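Hypothetical protein SpyM3_0169 (PDB 1PG6) is of unknown function, but belongs to the AIM24 family of the cupin clan, a mainly beta fold, and binds calcium ions. Local coordinates at residues V36-G41 with T83-N88; I28-G33 with G91-A96; L121-S126 with G156-N161; S76-F81 with A127-E132; Y113-G118 with M150-L155. One frame throughout, in Å; residues are numbered along the deposited sequence.

Contact 1: residues V36-G41 with T83-N88. With CA (calcium ion), chain C.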
# COMPACT_ATOMS: atom_id res chain seq x y z
N VAL A 36 -12.18 -7.97 4.39
CA VAL A 36 -11.21 -7.22 3.62
C VAL A 36 -10.23 -6.52 4.53
O VAL A 36 -10.61 -5.99 5.58
CB VAL A 36 -11.91 -6.17 2.72
CG1 VAL A 36 -12.76 -5.24 3.56
CG2 VAL A 36 -10.87 -5.40 1.93
N TYR A 37 -8.97 -6.52 4.13
CA TYR A 37 -7.91 -5.85 4.88
C TYR A 37 -7.94 -4.41 4.37
O TYR A 37 -8.12 -4.18 3.18
CB TYR A 37 -6.54 -6.44 4.57
CG TYR A 37 -6.36 -7.89 4.96
CD1 TYR A 37 -6.67 -8.92 4.08
CD2 TYR A 37 -5.85 -8.23 6.22
CE1 TYR A 37 -6.47 -10.26 4.43
CE2 TYR A 37 -5.65 -9.56 6.58
CZ TYR A 37 -5.96 -10.57 5.69
OH TYR A 37 -5.76 -11.88 6.04
N LEU A 38 -7.75 -3.45 5.27
CA LEU A 38 -7.76 -2.05 4.86
C LEU A 38 -6.74 -1.17 5.57
O LEU A 38 -6.34 -1.44 6.71
CB LEU A 38 -9.15 -1.44 5.06
CG LEU A 38 -9.74 -1.54 6.46
CD1 LEU A 38 -10.24 -0.19 6.94
CD2 LEU A 38 -10.88 -2.56 6.44
N GLN A 39 -6.32 -0.13 4.86
CA GLN A 39 -5.38 0.85 5.38
C GLN A 39 -5.98 1.42 6.66
O GLN A 39 -7.12 1.87 6.67
CB GLN A 39 -5.21 1.96 4.33
CG GLN A 39 -4.42 3.17 4.77
CD GLN A 39 -4.46 4.27 3.72
OE1 GLN A 39 -3.73 4.22 2.73
NE2 GLN A 39 -5.33 5.26 3.92
N GLN A 40 -5.21 1.40 7.74
CA GLN A 40 -5.71 1.91 9.00
C GLN A 40 -6.28 3.32 8.82
O GLN A 40 -5.64 4.17 8.22
CB GLN A 40 -4.61 1.96 10.06
CG GLN A 40 -5.13 2.31 11.44
CD GLN A 40 -4.04 2.72 12.41
OE1 GLN A 40 -4.26 2.76 13.62
NE2 GLN A 40 -2.86 3.03 11.88
N GLY A 41 -7.48 3.53 9.33
CA GLY A 41 -8.12 4.83 9.24
C GLY A 41 -8.80 5.16 7.92
O GLY A 41 -9.37 6.24 7.80
N THR A 83 -6.09 -2.92 9.17
CA THR A 83 -7.21 -3.45 9.93
C THR A 83 -8.04 -4.34 9.03
O THR A 83 -7.81 -4.40 7.82
CB THR A 83 -8.09 -2.32 10.52
OG1 THR A 83 -8.56 -1.49 9.45
CG2 THR A 83 -7.28 -1.48 11.48
N GLN A 84 -9.01 -5.04 9.60
CA GLN A 84 -9.85 -5.92 8.80
C GLN A 84 -11.32 -5.73 9.12
O GLN A 84 -11.71 -5.67 10.28
CB GLN A 84 -9.43 -7.37 9.00
CG GLN A 84 -10.07 -8.35 8.02
CD GLN A 84 -9.29 -9.65 7.89
OE1 GLN A 84 -9.06 -10.35 8.87
NE2 GLN A 84 -8.87 -9.96 6.67
N ALA A 85 -12.12 -5.64 8.07
CA ALA A 85 -13.56 -5.47 8.21
C ALA A 85 -14.25 -6.78 7.88
O ALA A 85 -13.94 -7.41 6.87
CB ALA A 85 -14.05 -4.37 7.27
N MSE A 86 -15.16 -7.21 8.76
CA MSE A 86 -15.91 -8.45 8.56
C MSE A 86 -17.39 -8.15 8.41
O MSE A 86 -17.92 -7.26 9.06
CB MSE A 86 -15.70 -9.41 9.73
CG MSE A 86 -14.39 -10.19 9.69
SE MSE A 86 -12.83 -9.14 10.09
CE MSE A 86 -12.47 -9.83 11.86
N SER A 87 -18.06 -8.92 7.56
CA SER A 87 -19.49 -8.73 7.32
C SER A 87 -20.34 -9.91 7.76
O SER A 87 -20.00 -11.07 7.51
CB SER A 87 -19.73 -8.46 5.83
OG SER A 87 -21.08 -8.14 5.57
N ASN A 88 -21.43 -9.60 8.45
CA ASN A 88 -22.38 -10.61 8.92
C ASN A 88 -23.62 -10.40 8.07
O ASN A 88 -24.51 -9.62 8.42
CB ASN A 88 -22.69 -10.37 10.40
CG ASN A 88 -23.43 -11.53 11.04
OD1 ASN A 88 -23.60 -11.58 12.26
ND2 ASN A 88 -23.89 -12.47 10.22
CA CA C . -11.53 7.15 8.62
O HOH W 1 -10.07 8.19 10.40

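Contact 2: residues I28-G33 with G91-A96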
# COMPACT_ATOMS: atom_id res chain seq x y z
N ILE A 28 -17.38 -0.68 -1.27
CA ILE A 28 -17.16 -2.12 -1.25
C ILE A 28 -18.36 -2.90 -0.74
O ILE A 28 -18.93 -2.56 0.30
CB ILE A 28 -15.95 -2.47 -0.36
CG1 ILE A 28 -14.68 -1.83 -0.94
CG2 ILE A 28 -15.78 -3.97 -0.25
CD1 ILE A 28 -13.46 -2.01 -0.06
N ASP A 29 -18.75 -3.94 -1.48
CA ASP A 29 -19.87 -4.79 -1.08
C ASP A 29 -19.30 -6.11 -0.60
O ASP A 29 -18.53 -6.76 -1.31
CB ASP A 29 -20.83 -5.04 -2.24
CG ASP A 29 -21.68 -3.83 -2.57
OD1 ASP A 29 -21.38 -3.14 -3.56
OD2 ASP A 29 -22.64 -3.57 -1.82
N LEU A 30 -19.67 -6.49 0.62
CA LEU A 30 -19.21 -7.74 1.21
C LEU A 30 -20.36 -8.71 1.43
O LEU A 30 -21.40 -8.34 1.98
CB LEU A 30 -18.53 -7.47 2.56
CG LEU A 30 -17.21 -6.70 2.57
CD1 LEU A 30 -16.75 -6.52 4.01
CD2 LEU A 30 -16.17 -7.45 1.77
N GLU A 31 -20.17 -9.95 0.99
CA GLU A 31 -21.19 -10.98 1.16
C GLU A 31 -21.05 -11.51 2.58
O GLU A 31 -20.09 -11.19 3.28
CB GLU A 31 -20.98 -12.11 0.16
CG GLU A 31 -21.60 -11.87 -1.20
CD GLU A 31 -21.54 -13.10 -2.09
OE1 GLU A 31 -20.45 -13.41 -2.62
OE2 GLU A 31 -22.58 -13.78 -2.24
N HIS A 32 -22.01 -12.32 3.00
CA HIS A 32 -21.97 -12.90 4.34
C HIS A 32 -20.65 -13.64 4.54
O HIS A 32 -20.23 -14.41 3.68
CB HIS A 32 -23.13 -13.86 4.54
CG HIS A 32 -23.15 -14.51 5.89
ND1 HIS A 32 -23.23 -13.78 7.06
CD2 HIS A 32 -23.09 -15.81 6.26
CE1 HIS A 32 -23.21 -14.60 8.09
NE2 HIS A 32 -23.13 -15.84 7.64
N GLY A 33 -19.99 -13.38 5.67
CA GLY A 33 -18.73 -14.03 5.95
C GLY A 33 -17.54 -13.44 5.21
O GLY A 33 -16.41 -13.88 5.41
N GLY A 91 -23.15 -6.77 3.47
CA GLY A 91 -22.78 -5.48 4.03
C GLY A 91 -22.07 -4.56 3.07
O GLY A 91 -21.62 -4.98 2.00
N LYS A 92 -21.95 -3.29 3.45
CA LYS A 92 -21.29 -2.30 2.61
C LYS A 92 -20.38 -1.39 3.42
O LYS A 92 -20.60 -1.16 4.61
CB LYS A 92 -22.34 -1.43 1.90
CG LYS A 92 -23.30 -2.19 1.00
CD LYS A 92 -24.30 -1.24 0.37
CE LYS A 92 -25.33 -1.98 -0.47
NZ LYS A 92 -26.31 -1.04 -1.09
N LEU A 93 -19.35 -0.87 2.77
CA LEU A 93 -18.45 0.06 3.44
C LEU A 93 -17.77 0.88 2.36
O LEU A 93 -17.73 0.49 1.20
CB LEU A 93 -17.41 -0.68 4.29
CG LEU A 93 -16.28 -1.47 3.65
CD1 LEU A 93 -15.12 -1.59 4.64
CD2 LEU A 93 -16.77 -2.84 3.22
N ALA A 94 -17.26 2.04 2.75
CA ALA A 94 -16.59 2.92 1.81
C ALA A 94 -15.26 3.32 2.41
O ALA A 94 -15.18 3.60 3.60
CB ALA A 94 -17.45 4.16 1.54
N LEU A 95 -14.23 3.33 1.58
CA LEU A 95 -12.88 3.68 2.02
C LEU A 95 -12.37 4.90 1.27
O LEU A 95 -12.77 5.16 0.14
CB LEU A 95 -11.91 2.54 1.75
CG LEU A 95 -12.23 1.15 2.28
CD1 LEU A 95 -11.11 0.18 1.90
CD2 LEU A 95 -12.42 1.22 3.78
N ALA A 96 -11.46 5.62 1.92
CA ALA A 96 -10.84 6.79 1.31
C ALA A 96 -9.34 6.70 1.54
O ALA A 96 -8.89 6.42 2.65
CB ALA A 96 -11.39 8.06 1.95
O HOH W 2 -23.71 -5.47 -0.08

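Contact 3: residues L121-S126 with G156-N161. With CA (calcium ion), chain B.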
# COMPACT_ATOMS: atom_id res chain seq x y z
N LEU A 121 -4.13 0.16 0.15
CA LEU A 121 -5.46 0.67 0.52
C LEU A 121 -6.36 -0.47 0.98
O LEU A 121 -6.99 -0.37 2.04
CB LEU A 121 -6.12 1.40 -0.66
CG LEU A 121 -7.56 1.83 -0.38
CD1 LEU A 121 -7.62 2.67 0.89
CD2 LEU A 121 -8.12 2.63 -1.56
N ALA A 122 -6.43 -1.54 0.20
CA ALA A 122 -7.29 -2.67 0.56
C ALA A 122 -6.88 -3.97 -0.10
O ALA A 122 -6.19 -3.99 -1.12
CB ALA A 122 -8.74 -2.35 0.21
N LEU A 123 -7.32 -5.07 0.50
CA LEU A 123 -6.99 -6.39 -0.01
C LEU A 123 -8.06 -7.39 0.37
O LEU A 123 -8.51 -7.42 1.51
CB LEU A 123 -5.64 -6.84 0.56
CG LEU A 123 -5.12 -8.22 0.14
CD1 LEU A 123 -4.76 -8.21 -1.34
CD2 LEU A 123 -3.90 -8.57 0.98
N ASP A 124 -8.47 -8.21 -0.59
CA ASP A 124 -9.47 -9.24 -0.34
C ASP A 124 -9.05 -10.11 0.84
O ASP A 124 -7.87 -10.45 0.97
CB ASP A 124 -9.64 -10.11 -1.58
CG ASP A 124 -10.92 -9.82 -2.33
OD1 ASP A 124 -10.86 -9.50 -3.53
OD2 ASP A 124 -12.00 -9.91 -1.70
N GLY A 125 -10.01 -10.45 1.69
CA GLY A 125 -9.70 -11.28 2.84
C GLY A 125 -9.23 -12.66 2.41
O GLY A 125 -8.62 -13.39 3.19
N SER A 126 -9.52 -13.02 1.16
CA SER A 126 -9.12 -14.31 0.62
C SER A 126 -7.63 -14.33 0.28
O SER A 126 -7.03 -15.39 0.14
CB SER A 126 -9.93 -14.63 -0.63
OG SER A 126 -9.74 -13.64 -1.63
N GLY A 156 -7.65 -12.83 -5.34
CA GLY A 156 -8.43 -11.70 -4.88
C GLY A 156 -8.02 -10.41 -5.55
O GLY A 156 -7.30 -10.41 -6.55
N THR A 157 -8.50 -9.31 -5.00
CA THR A 157 -8.17 -8.00 -5.56
C THR A 157 -7.38 -7.16 -4.58
O THR A 157 -7.66 -7.17 -3.38
CB THR A 157 -9.44 -7.21 -5.92
OG1 THR A 157 -10.21 -7.95 -6.88
CG2 THR A 157 -9.07 -5.85 -6.49
N LEU A 158 -6.39 -6.45 -5.09
CA LEU A 158 -5.56 -5.56 -4.30
C LEU A 158 -5.88 -4.15 -4.76
O LEU A 158 -5.96 -3.89 -5.96
CB LEU A 158 -4.07 -5.83 -4.54
CG LEU A 158 -3.12 -4.68 -4.15
CD1 LEU A 158 -3.01 -4.59 -2.63
CD2 LEU A 158 -1.74 -4.92 -4.76
N LEU A 159 -6.10 -3.24 -3.82
CA LEU A 159 -6.36 -1.84 -4.17
C LEU A 159 -5.15 -1.05 -3.68
O LEU A 159 -4.84 -1.07 -2.48
CB LEU A 159 -7.64 -1.31 -3.50
CG LEU A 159 -8.97 -1.96 -3.89
CD1 LEU A 159 -10.12 -1.22 -3.20
CD2 LEU A 159 -9.15 -1.91 -5.40
N ALA A 160 -4.46 -0.38 -4.59
CA ALA A 160 -3.30 0.43 -4.25
C ALA A 160 -3.69 1.89 -4.48
O ALA A 160 -4.56 2.17 -5.31
CB ALA A 160 -2.10 0.06 -5.12
N ASN A 161 -3.07 2.80 -3.75
CA ASN A 161 -3.40 4.23 -3.88
C ASN A 161 -2.13 5.05 -4.09
O ASN A 161 -1.07 4.69 -3.60
CB ASN A 161 -4.11 4.70 -2.62
CG ASN A 161 -3.14 4.93 -1.48
OD1 ASN A 161 -2.59 6.02 -1.34
ND2 ASN A 161 -2.90 3.91 -0.68
CA CA B . -3.73 8.27 -2.25
O HOH W 3 -12.36 -9.10 -5.65
O HOH W 4 -5.69 8.13 -3.79

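Contact 4: residues S76-F81 with A127-E132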
# COMPACT_ATOMS: atom_id res chain seq x y z
N SER A 76 5.25 -12.26 12.65
CA SER A 76 4.28 -12.84 11.73
C SER A 76 4.34 -12.13 10.38
O SER A 76 3.79 -12.60 9.39
CB SER A 76 2.86 -12.72 12.30
OG SER A 76 2.46 -11.37 12.38
N GLY A 77 5.03 -10.99 10.36
CA GLY A 77 5.16 -10.23 9.13
C GLY A 77 3.93 -9.39 8.84
O GLY A 77 3.76 -8.89 7.73
N GLU A 78 3.06 -9.25 9.84
CA GLU A 78 1.84 -8.47 9.70
C GLU A 78 2.09 -7.00 10.00
O GLU A 78 3.12 -6.64 10.58
CB GLU A 78 0.75 -9.00 10.63
CG GLU A 78 0.24 -10.39 10.26
CD GLU A 78 -0.79 -10.90 11.25
OE1 GLU A 78 -1.79 -10.20 11.49
OE2 GLU A 78 -0.60 -12.02 11.77
N SER A 79 1.15 -6.15 9.62
CA SER A 79 1.28 -4.72 9.85
C SER A 79 0.27 -4.22 10.87
O SER A 79 -0.89 -4.62 10.86
CB SER A 79 1.09 -3.95 8.54
OG SER A 79 1.14 -2.54 8.76
N MSE A 80 0.72 -3.34 11.76
CA MSE A 80 -0.14 -2.77 12.78
C MSE A 80 -1.00 -1.67 12.18
O MSE A 80 -1.94 -1.19 12.81
CB MSE A 80 0.70 -2.21 13.93
CG MSE A 80 1.34 -3.26 14.81
SE MSE A 80 0.02 -4.23 15.83
CE MSE A 80 -0.36 -5.63 14.57
N PHE A 81 -0.68 -1.27 10.95
CA PHE A 81 -1.42 -0.21 10.28
C PHE A 81 -2.42 -0.73 9.26
O PHE A 81 -2.85 -0.02 8.36
CB PHE A 81 -0.45 0.76 9.62
CG PHE A 81 0.62 1.25 10.56
CD1 PHE A 81 1.83 0.58 10.65
CD2 PHE A 81 0.39 2.34 11.39
CE1 PHE A 81 2.81 0.99 11.56
CE2 PHE A 81 1.36 2.76 12.30
CZ PHE A 81 2.57 2.08 12.39
N ALA A 127 -7.04 -13.14 0.14
CA ALA A 127 -5.63 -13.04 -0.18
C ALA A 127 -4.78 -12.93 1.08
O ALA A 127 -5.31 -12.83 2.19
CB ALA A 127 -5.38 -11.82 -1.08
N GLN A 128 -3.46 -12.93 0.90
CA GLN A 128 -2.54 -12.84 2.02
C GLN A 128 -1.45 -11.82 1.70
O GLN A 128 -1.27 -11.43 0.55
CB GLN A 128 -1.89 -14.22 2.25
CG GLN A 128 -1.29 -14.42 3.62
CD GLN A 128 -2.30 -14.89 4.65
OE1 GLN A 128 -2.01 -14.96 5.85
NE2 GLN A 128 -3.51 -15.22 4.19
N TYR A 129 -0.72 -11.38 2.72
CA TYR A 129 0.34 -10.41 2.51
C TYR A 129 1.43 -10.58 3.57
O TYR A 129 1.19 -11.14 4.64
CB TYR A 129 -0.21 -8.98 2.57
CG TYR A 129 -0.43 -8.46 3.98
CD1 TYR A 129 0.60 -7.85 4.69
CD2 TYR A 129 -1.67 -8.60 4.61
CE1 TYR A 129 0.41 -7.41 6.00
CE2 TYR A 129 -1.87 -8.16 5.91
CZ TYR A 129 -0.83 -7.57 6.60
OH TYR A 129 -1.02 -7.13 7.89
N LYS A 130 2.62 -10.10 3.25
CA LYS A 130 3.73 -10.16 4.18
C LYS A 130 4.51 -8.86 4.07
O LYS A 130 4.64 -8.29 2.99
CB LYS A 130 4.65 -11.33 3.85
CG LYS A 130 5.79 -11.49 4.84
CD LYS A 130 6.75 -12.59 4.42
CE LYS A 130 7.89 -12.73 5.42
NZ LYS A 130 8.63 -11.44 5.59
N MSE A 131 5.01 -8.39 5.21
CA MSE A 131 5.79 -7.16 5.27
C MSE A 131 7.26 -7.53 5.39
O MSE A 131 7.61 -8.50 6.07
CB MSE A 131 5.40 -6.33 6.50
CG MSE A 131 3.92 -5.99 6.61
SE MSE A 131 3.30 -4.87 5.16
CE MSE A 131 4.29 -3.27 5.56
N GLU A 132 8.13 -6.78 4.73
CA GLU A 132 9.56 -7.04 4.79
C GLU A 132 10.36 -5.75 4.91
O GLU A 132 10.23 -4.84 4.09
CB GLU A 132 10.04 -7.80 3.55
CG GLU A 132 11.56 -7.96 3.50
CD GLU A 132 12.07 -8.49 2.17
OE1 GLU A 132 11.77 -9.66 1.85
OE2 GLU A 132 12.75 -7.74 1.45
O HOH W 5 -3.24 -8.05 9.24

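Contact 5: residues Y113-G118 with M150-L155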
# COMPACT_ATOMS: atom_id res chain seq x y z
N TYR A 113 2.03 -8.65 -6.49
CA TYR A 113 2.72 -7.37 -6.45
C TYR A 113 3.37 -7.06 -5.12
O TYR A 113 3.04 -7.65 -4.09
CB TYR A 113 1.74 -6.24 -6.77
CG TYR A 113 1.05 -6.36 -8.11
CD1 TYR A 113 -0.09 -7.16 -8.26
CD2 TYR A 113 1.57 -5.73 -9.24
CE1 TYR A 113 -0.69 -7.33 -9.51
CE2 TYR A 113 0.98 -5.89 -10.49
CZ TYR A 113 -0.14 -6.69 -10.62
OH TYR A 113 -0.69 -6.88 -11.86
N ARG A 114 4.31 -6.11 -5.16
CA ARG A 114 4.99 -5.62 -3.98
C ARG A 114 4.58 -4.14 -3.96
O ARG A 114 4.36 -3.53 -5.01
CB ARG A 114 6.51 -5.75 -4.11
CG ARG A 114 7.00 -7.18 -4.31
CD ARG A 114 8.52 -7.26 -4.17
NE ARG A 114 9.10 -8.48 -4.74
CZ ARG A 114 9.13 -9.66 -4.13
NH1 ARG A 114 8.63 -9.81 -2.91
NH2 ARG A 114 9.69 -10.70 -4.73
N LEU A 115 4.46 -3.57 -2.76
CA LEU A 115 4.06 -2.18 -2.63
C LEU A 115 4.86 -1.46 -1.56
O LEU A 115 5.24 -2.06 -0.55
CB LEU A 115 2.59 -2.05 -2.25
CG LEU A 115 1.53 -2.90 -2.95
CD1 LEU A 115 1.55 -4.31 -2.38
CD2 LEU A 115 0.16 -2.27 -2.71
N ASN A 116 5.09 -0.18 -1.78
CA ASN A 116 5.80 0.66 -0.83
C ASN A 116 4.85 1.08 0.28
O ASN A 116 3.64 0.96 0.14
CB ASN A 116 6.32 1.91 -1.51
CG ASN A 116 7.71 1.74 -2.05
OD1 ASN A 116 8.01 2.16 -3.17
ND2 ASN A 116 8.57 1.12 -1.26
N ASP A 117 5.43 1.58 1.37
CA ASP A 117 4.66 2.06 2.50
C ASP A 117 3.76 3.20 2.07
O ASP A 117 4.19 4.14 1.39
CB ASP A 117 5.57 2.58 3.62
CG ASP A 117 6.09 1.48 4.51
OD1 ASP A 117 5.31 0.59 4.89
OD2 ASP A 117 7.30 1.53 4.85
N GLY A 118 2.50 3.10 2.47
CA GLY A 118 1.54 4.13 2.14
C GLY A 118 0.77 3.84 0.87
O GLY A 118 -0.25 4.47 0.62
N MSE A 150 5.55 -4.41 1.10
CA MSE A 150 4.50 -5.40 1.22
C MSE A 150 4.43 -6.26 -0.03
O MSE A 150 4.53 -5.75 -1.14
CB MSE A 150 3.15 -4.71 1.42
CG MSE A 150 1.95 -5.64 1.46
SE MSE A 150 0.28 -4.66 1.52
CE MSE A 150 0.64 -3.59 3.07
N THR A 151 4.28 -7.57 0.15
CA THR A 151 4.17 -8.48 -0.99
C THR A 151 2.90 -9.29 -0.83
O THR A 151 2.62 -9.83 0.24
CB THR A 151 5.39 -9.43 -1.08
OG1 THR A 151 6.57 -8.68 -1.39
CG2 THR A 151 5.17 -10.47 -2.17
N THR A 152 2.12 -9.37 -1.90
CA THR A 152 0.86 -10.10 -1.90
C THR A 152 1.00 -11.56 -2.29
O THR A 152 2.01 -11.98 -2.84
CB THR A 152 -0.16 -9.47 -2.88
OG1 THR A 152 0.31 -9.63 -4.22
CG2 THR A 152 -0.33 -7.99 -2.59
N GLU A 153 -0.05 -12.33 -2.00
CA GLU A 153 -0.11 -13.75 -2.32
C GLU A 153 -1.58 -14.14 -2.31
O GLU A 153 -2.39 -13.49 -1.65
CB GLU A 153 0.65 -14.55 -1.26
CG GLU A 153 0.63 -16.05 -1.49
CD GLU A 153 1.30 -16.82 -0.36
OE1 GLU A 153 0.83 -16.71 0.79
OE2 GLU A 153 2.29 -17.54 -0.63
N GLY A 154 -1.92 -15.19 -3.05
CA GLY A 154 -3.29 -15.65 -3.08
C GLY A 154 -4.17 -15.07 -4.18
O GLY A 154 -3.69 -14.37 -5.07
N LEU A 155 -5.46 -15.38 -4.10
CA LEU A 155 -6.43 -14.91 -5.08
C LEU A 155 -7.23 -13.76 -4.49
O LEU A 155 -7.48 -13.71 -3.28
CB LEU A 155 -7.38 -16.04 -5.48
CG LEU A 155 -6.74 -17.32 -6.04
CD1 LEU A 155 -7.84 -18.32 -6.38
CD2 LEU A 155 -5.93 -16.99 -7.28

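Contact 1: residues V36-G41 with T83-N88
Tyr37 and Gln84 meet through an amide laid on a ring. The two side chains run side by side in the same direction, and Gln84 NE2 sits 3.0 Å above the ring plane of Tyr37, over its centre. The planes are turned 41° apart, and the amide tilts its nitrogen down onto the ring, with NE2 3.1 Å from Tyr37 CZ. Gln84 reaches this place because CG stands anti to its backbone N (chi1 -170°) and the chain beyond is extended. Backbone hydrogen bonds join the strands two residues apart: Val36 pairs with Ala85 in both directions, and so does Leu38 with Thr83, where Leu38 N reaches Thr83 O at 2.7 Å. They make an antiparallel pair inside the six-stranded sheet of this cupin-clan protein, where strand 120-124 lies beyond 35-39 and strand 50-53 beyond 82-87. On the face away from Tyr37 the contact is mostly apolar. Leu38 CD2 rests on Ala85 CB at 3.7 Å, Val36 CG1 touches the same methyl at 4.0 Å, and Leu38 CG lies 3.2 Å from Thr83 OG1. Where the chain turns after strand 35-39, Gly41 O binds a calcium ion at 2.5 Å, together with water 1 and Met43 O.

Contact 2: residues I28-G33 with G91-A96
Leu93 CD2 is the apolar centre, wedged between Ile28 and Leu30: it lies 3.7 Å from Ile28 CB and 3.8 Å from Leu30 CD1. The methyl gets there because Leu93 CG stands between its backbone N and carbonyl carbon (chi1 71°), which tips the side chain over toward strand 26-30. Further along the same face, Ile28 CD1 meets Leu95 CD1 at 3.8 Å. These residues belong to an antiparallel strand pair, the middle two strands of a four-stranded sheet flanked by 14-17 and 43-46, and on their apolar face Leu93 touches Ala85 and Leu30 touches Ser87 of strand 82-87. Outward from the leucines comes the backbone ladder. Ile28 pairs with Leu93 and Leu30 with Gly91, each through two hydrogen bonds; Gly91 N to Leu30 O is nearly straight at 174°. The other face is polar. Asp29 and Lys92 point the same way, side by side, and the carboxylate lies along the aliphatic part of the lysine, with OD2 3.2 Å from Lys92 CG. The charged ends stop short of a salt bridge, and the second oxygen of Asp29 has a long, weak ion pair with Arg14. Water 2 closes this edge, donating to Asp29 OD2 at 2.8 Å and to Gly91 O.

Contact 3: residues L121-S126 with G156-N161
Asp124 reaches across to the start of strand 156-161 and does there what a backbone carbonyl would otherwise do. Its CB packs against the bare backbone of Gly156, 3.9 Å from Gly156 CA. CG comes next, near Thr157 N. At the tip, OD1 accepts a hydrogen bond from Thr157 N at 2.8 Å through the lone pair facing away from OD2. The same OD1 takes a second bond from water 3, which in turn accepts from Thr157 OG1, so the carboxylate is tied to both the backbone and the hydroxyl of one threonine. OD2 is bound from outside by Met13 N. Further along, Asp124 N bonds to Thr157 O, and Leu159 N to Ala122 O at an almost straight 177°. The strands are antiparallel neighbours in a six-stranded sheet, 120-124 next to 35-39 and 156-161 next to the outermost strand 103-108, and a classic beta bulge interrupts their pairing: Leu121 N and Ala122 N both donate to Leu159 O, at 3.0 and 3.2 Å. Leucines cover the two faces. Leu159 CD1 packs on Ala122 CB, while on the other face Leu123 CD1 meets Leu158 CB at 4.0 Å. At the far end Asn161 OD1 binds a calcium ion at 2.7 Å, joined there by water 4, Thr99 OG1 and Ser162 O. The other end of the amide, ND2, bonds to Gly118 O, consistent with an amide whose rotation is set by both partners.

Contact 4: residues S76-F81 with A127-E132
At the edge of the Tyr129 ring, near its plane, lie Ser79 N from the 76-81 loop, water 5 and, from its own strand, Met131 CG. Tyr129 OH accepts a hydrogen bond from Ser79 N at 2.9 Å, with a nearly straight N-H...O angle of 167°. A chi1 of 79° swings the ring of Tyr129 toward the loop. The loop itself follows helix 67-76, left at Gly77, whose phi is positive, and it crosses the edge strand 128-133 of a six-stranded antiparallel sheet without joining the sheet as a strand. One backbone bond is made instead, from Met131 N to Gly77 O at 2.9 Å. The same carbonyl meets the Met131 side chain, with Met131 CG 3.1 Å from Gly77 O. Met131, a selenomethionine, bends at chi2 and chi3 and curls beside the loop, its CG 4.0 Å from Ser79 CB and its selenium 4.1 Å from the same carbon. Ser79 OG is turned back into its own segment, where it accepts from Phe81 N in an ST turn. Water 5 sits 2.8 Å from Tyr129 OH and donates weakly to Glu78 OE1.

Contact 5: residues Y113-G118 with M150-L155
Arg114 and Thr151 lie side by side and point the same way from a non-hydrogen-bonded antiparallel pair. The arginine is extended from CG to NE, then turns at chi4 (-81°), which brings NH1 alongside the threonine, where it donates to Thr151 OG1 at 2.8 Å. The bond is bent, 137° at the hydrogen, and the hydroxyl lies at the edge of the guanidinium, tilted 20° from its plane. Arg114 CG also passes OG1 at 3.3 Å, so the hydroxyl also packs on the aliphatic part of the arginine. On the opposite face Leu115 and the selenomethionine Met150 cross at a slant, with Leu115 CD1 4.1 Å from both CG and SE of Met150. Leu115 CD1 also touches Thr152 CG2. In Thr152 the first torsion turns the hydroxyl to the neighbouring strand: OG1 accepts from Tyr113 N at 3.0 Å in an almost straight bond, in place of a backbone carbonyl, and its stronger partner is Gln112 OE1. Thr152 N returns a bond to Tyr113 O, and Met150 N to Leu115 O. Strand 113-116 continues the sheet to 183-187, whose Trp186 packs on Arg114, and strand 148-153 continues it to 128-133; Tyr113 and Thr152 face strand 103-108 of the other six-stranded sheet.

In the fold
Contacts 1 and 3 belong to one six-stranded sheet and adjoin through strands 35-39 and 120-124, where Tyr37 N bonds to Leu123 O; their centres are 10 Å apart. Contacts 4 and 5 meet in the other six-stranded sheet, with Lys130 O accepting from Thr151 N. The two sheets face each other where Leu158 of contact 3 packs on Leu115 and Thr152 of contact 5. Contact 2 lies in the smaller sheet beside contact 1, whose centre is 9 Å away, and Leu95 of contact 2 reaches Ala122 of contact 3. The calcium ions sit at strand ends: one binds Gly41 in contact 1, the other Asn161 in contact 3, whose amide also bonds to Gly118 of contact 5.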